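Side-chain contact in prophenoloxidase b (Marsupenaeus japonicus, PDB 3WKY), which is the zymogen of a crustacean haemolymph phenoloxidase that, once activated, probably oxidises phenols to quinones at a type 3 dicopper centre: residues F485-T490 with L503-A508. Residues are numbered along the deposited sequence; the frame is centred on the assembly and turned at random.
Sequences FSYTIT and LRIFLA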
ATOM      1  N   PHE A 485     -14.286  10.732  51.890  1.00 23.43           N
ATOM      2  CA  PHE A 485     -13.010  10.806  52.578  1.00 22.69           C
ATOM      3  C   PHE A 485     -12.714  12.243  52.963  1.00 26.76           C
ATOM      4  O   PHE A 485     -13.326  13.179  52.442  1.00 27.36           O
ATOM      5  CB  PHE A 485     -11.861  10.234  51.726  1.00 21.93           C
ATOM      6  CG  PHE A 485     -11.620  10.972  50.434  1.00 25.38           C
ATOM      7  CD1 PHE A 485     -12.336  10.643  49.291  1.00 27.42           C
ATOM      8  CD2 PHE A 485     -10.649  11.965  50.351  1.00 24.26           C
ATOM      9  CE1 PHE A 485     -12.117  11.315  48.096  1.00 24.94           C
ATOM     10  CE2 PHE A 485     -10.420  12.639  49.160  1.00 30.65           C
ATOM     11  CZ  PHE A 485     -11.157  12.311  48.027  1.00 20.44           C
ATOM     12  N   SER A 486     -11.792  12.420  53.905  1.00 26.24           N
ATOM     13  CA  SER A 486     -11.310  13.753  54.219  0.52 22.33           C
ATOM     14  C   SER A 486      -9.789  13.762  54.186  1.00 19.51           C
ATOM     15  O   SER A 486      -9.150  12.709  54.131  1.00 25.95           O
ATOM     16  CB  SER A 486     -11.793  14.197  55.596  0.52 28.85           C
ATOM     17  OG  SER A 486     -11.050  13.541  56.602  0.52 25.78           O
ATOM     18  N   TYR A 487      -9.210  14.955  54.185  1.00 22.66           N
ATOM     19  CA  TYR A 487      -7.762  15.081  54.279  1.00 25.09           C
ATOM     20  C   TYR A 487      -7.430  16.245  55.206  1.00 24.09           C
ATOM     21  O   TYR A 487      -8.224  17.177  55.345  1.00 24.47           O
ATOM     22  CB  TYR A 487      -7.096  15.257  52.902  1.00 24.26           C
ATOM     23  CG  TYR A 487      -7.456  16.533  52.176  1.00 24.99           C
ATOM     24  CD1 TYR A 487      -6.848  17.738  52.502  1.00 25.16           C
ATOM     25  CD2 TYR A 487      -8.380  16.528  51.135  1.00 25.12           C
ATOM     26  CE1 TYR A 487      -7.176  18.901  51.848  1.00 27.79           C
ATOM     27  CE2 TYR A 487      -8.702  17.692  50.463  1.00 20.56           C
ATOM     28  CZ  TYR A 487      -8.102  18.868  50.817  1.00 23.12           C
ATOM     29  OH  TYR A 487      -8.424  20.032  50.158  1.00 24.21           O
ATOM     30  N   THR A 488      -6.260  16.193  55.828  1.00 21.68           N
ATOM     31  CA  THR A 488      -5.822  17.292  56.681  1.00 23.58           C
ATOM     32  C   THR A 488      -4.422  17.738  56.289  1.00 19.22           C
ATOM     33  O   THR A 488      -3.509  16.915  56.148  1.00 25.15           O
ATOM     34  CB  THR A 488      -5.864  16.904  58.168  1.00 25.87           C
ATOM     35  OG1 THR A 488      -7.215  16.593  58.529  1.00 27.57           O
ATOM     36  CG2 THR A 488      -5.364  18.064  59.045  1.00 22.77           C
ATOM     37  N   ILE A 489      -4.274  19.045  56.091  1.00 20.36           N
ATOM     38  CA  ILE A 489      -2.987  19.624  55.778  1.00 20.04           C
ATOM     39  C   ILE A 489      -2.498  20.358  57.023  1.00 22.69           C
ATOM     40  O   ILE A 489      -3.216  21.193  57.573  1.00 22.41           O
ATOM     41  CB  ILE A 489      -3.089  20.644  54.632  1.00 23.17           C
ATOM     42  CG1 ILE A 489      -3.823  20.039  53.421  1.00 20.29           C
ATOM     43  CG2 ILE A 489      -1.699  21.142  54.237  1.00 19.21           C
ATOM     44  CD1 ILE A 489      -3.221  18.730  52.920  1.00 22.27           C
ATOM     45  N   THR A 490      -1.289  20.034  57.464  1.00 23.14           N
ATOM     46  CA  THR A 490      -0.669  20.757  58.573  1.00 22.58           C
ATOM     47  C   THR A 490       0.270  21.798  57.980  1.00 25.98           C
ATOM     48  O   THR A 490       1.162  21.456  57.192  1.00 25.27           O
ATOM     49  CB  THR A 490       0.126  19.802  59.471  1.00 19.56           C
ATOM     50  OG1 THR A 490      -0.744  18.763  59.954  1.00 26.55           O
ATOM     51  CG2 THR A 490       0.720  20.552  60.674  1.00 22.38           C
ATOM     52  N   LEU A 503      -4.915  26.658  48.969  1.00 18.12           N
ATOM     53  CA  LEU A 503      -4.352  25.320  48.889  1.00 17.65           C
ATOM     54  C   LEU A 503      -4.678  24.773  47.496  1.00 21.63           C
ATOM     55  O   LEU A 503      -5.796  24.929  47.009  1.00 20.84           O
ATOM     56  CB  LEU A 503      -4.943  24.421  49.962  1.00 23.65           C
ATOM     57  CG  LEU A 503      -4.321  24.635  51.348  1.00 23.68           C
ATOM     58  CD1 LEU A 503      -5.099  23.870  52.406  1.00 25.68           C
ATOM     59  CD2 LEU A 503      -2.867  24.184  51.321  1.00 20.46           C
ATOM     60  N   ARG A 504      -3.686  24.158  46.860  1.00 19.14           N
ATOM     61  CA  ARG A 504      -3.864  23.627  45.508  1.00 18.37           C
ATOM     62  C   ARG A 504      -3.426  22.190  45.574  1.00 19.83           C
ATOM     63  O   ARG A 504      -2.263  21.906  45.851  1.00 20.40           O
ATOM     64  CB  ARG A 504      -2.969  24.391  44.547  1.00 18.07           C
ATOM     65  CG  ARG A 504      -3.243  25.879  44.519  1.00 19.88           C
ATOM     66  CD  ARG A 504      -2.237  26.590  43.668  1.00 19.27           C
ATOM     67  NE  ARG A 504      -2.431  28.030  43.713  1.00 20.98           N
ATOM     68  CZ  ARG A 504      -3.244  28.710  42.915  1.00 21.28           C
ATOM     69  NH1 ARG A 504      -3.940  28.084  41.962  1.00 20.51           N
ATOM     70  NH2 ARG A 504      -3.345  30.023  43.056  1.00 22.96           N
ATOM     71  N   ILE A 505      -4.357  21.276  45.332  1.00 19.07           N
ATOM     72  CA  ILE A 505      -4.095  19.860  45.542  1.00 14.05           C
ATOM     73  C   ILE A 505      -4.388  19.091  44.255  1.00 19.80           C
ATOM     74  O   ILE A 505      -5.471  19.235  43.697  1.00 18.08           O
ATOM     75  CB  ILE A 505      -4.969  19.326  46.673  1.00 17.74           C
ATOM     76  CG1 ILE A 505      -4.661  20.141  47.945  1.00 20.95           C
ATOM     77  CG2 ILE A 505      -4.722  17.848  46.884  1.00 17.50           C
ATOM     78  CD1 ILE A 505      -5.157  19.537  49.232  1.00 27.49           C
ATOM     79  N   PHE A 506      -3.419  18.301  43.783  1.00 19.34           N
ATOM     80  CA  PHE A 506      -3.563  17.590  42.495  1.00 15.79           C
ATOM     81  C   PHE A 506      -3.157  16.127  42.643  1.00 17.24           C
ATOM     82  O   PHE A 506      -2.355  15.784  43.514  1.00 18.22           O
ATOM     83  CB  PHE A 506      -2.711  18.262  41.401  1.00 14.20           C
ATOM     84  CG  PHE A 506      -3.220  19.613  40.980  1.00 15.94           C
ATOM     85  CD1 PHE A 506      -2.858  20.759  41.672  1.00 20.96           C
ATOM     86  CD2 PHE A 506      -4.074  19.738  39.889  1.00 19.49           C
ATOM     87  CE1 PHE A 506      -3.340  22.009  41.284  1.00 25.06           C
ATOM     88  CE2 PHE A 506      -4.554  20.981  39.497  1.00 18.69           C
ATOM     89  CZ  PHE A 506      -4.181  22.117  40.189  1.00 25.61           C
ATOM     90  N   LEU A 507      -3.704  15.270  41.776  1.00 15.68           N
ATOM     91  CA  LEU A 507      -3.498  13.829  41.858  1.00 15.44           C
ATOM     92  C   LEU A 507      -2.930  13.347  40.522  1.00 20.00           C
ATOM     93  O   LEU A 507      -3.303  13.879  39.473  1.00 17.97           O
ATOM     94  CB  LEU A 507      -4.842  13.119  42.089  1.00 18.70           C
ATOM     95  CG  LEU A 507      -4.855  11.618  42.418  1.00 19.79           C
ATOM     96  CD1 LEU A 507      -4.487  11.383  43.887  1.00 22.59           C
ATOM     97  CD2 LEU A 507      -6.215  11.000  42.108  1.00 20.10           C
ATOM     98  N   ALA A 508      -2.029  12.363  40.566  1.00 18.20           N
ATOM     99  CA  ALA A 508      -1.549  11.685  39.351  1.00 16.74           C
ATOM    100  C   ALA A 508      -1.022  10.308  39.722  1.00 18.81           C
ATOM    101  O   ALA A 508      -0.542  10.108  40.832  1.00 17.90           O
ATOM    102  CB  ALA A 508      -0.452  12.503  38.671  1.00 20.70           C
TER
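Y487 lays the hydroxyl end of its ring against the terminal methyl of I505, the two side chains arriving from opposite directions. I505 CD1 lies 3.4 Å from Y487 CE1 and equally near CZ and OH, while Y487 CD1 stands back at 4.1 Å; the methyl therefore meets the outer part of the ring, at an oblique angle. I505 reaches across through an extended end, CD1 anti to CA (chi2 -165°). I505 CD1 also lies 4.2 Å from I489 CD1, so it serves two neighbours on the facing strand. Beside it, I489 and L503 slide past each other, I489 CG1 lying 4.2 Å from L503 CD1. The contact is wholly apolar, and the polar end of Y487 is accounted for by a hydrogen bond from OH to D531. A leucine in place of Y487 would probably leave the D531 carboxylate without this partner and the I505 methyl less fully packed. The axes of 485-490 and 503-508 approach to 10.8 Å at 129°; as their strands belong to different sheets and their side chains meet between them, this is consistent with face-to-face sheet packing in the Ig-like domain: 485-493, central between 424-432 and 541-548, faces 501-509, which is flanked by 588-598 and 528-534. F533 of the latter touches both Y487 and L503, and F592 of 588-598 packs on I505.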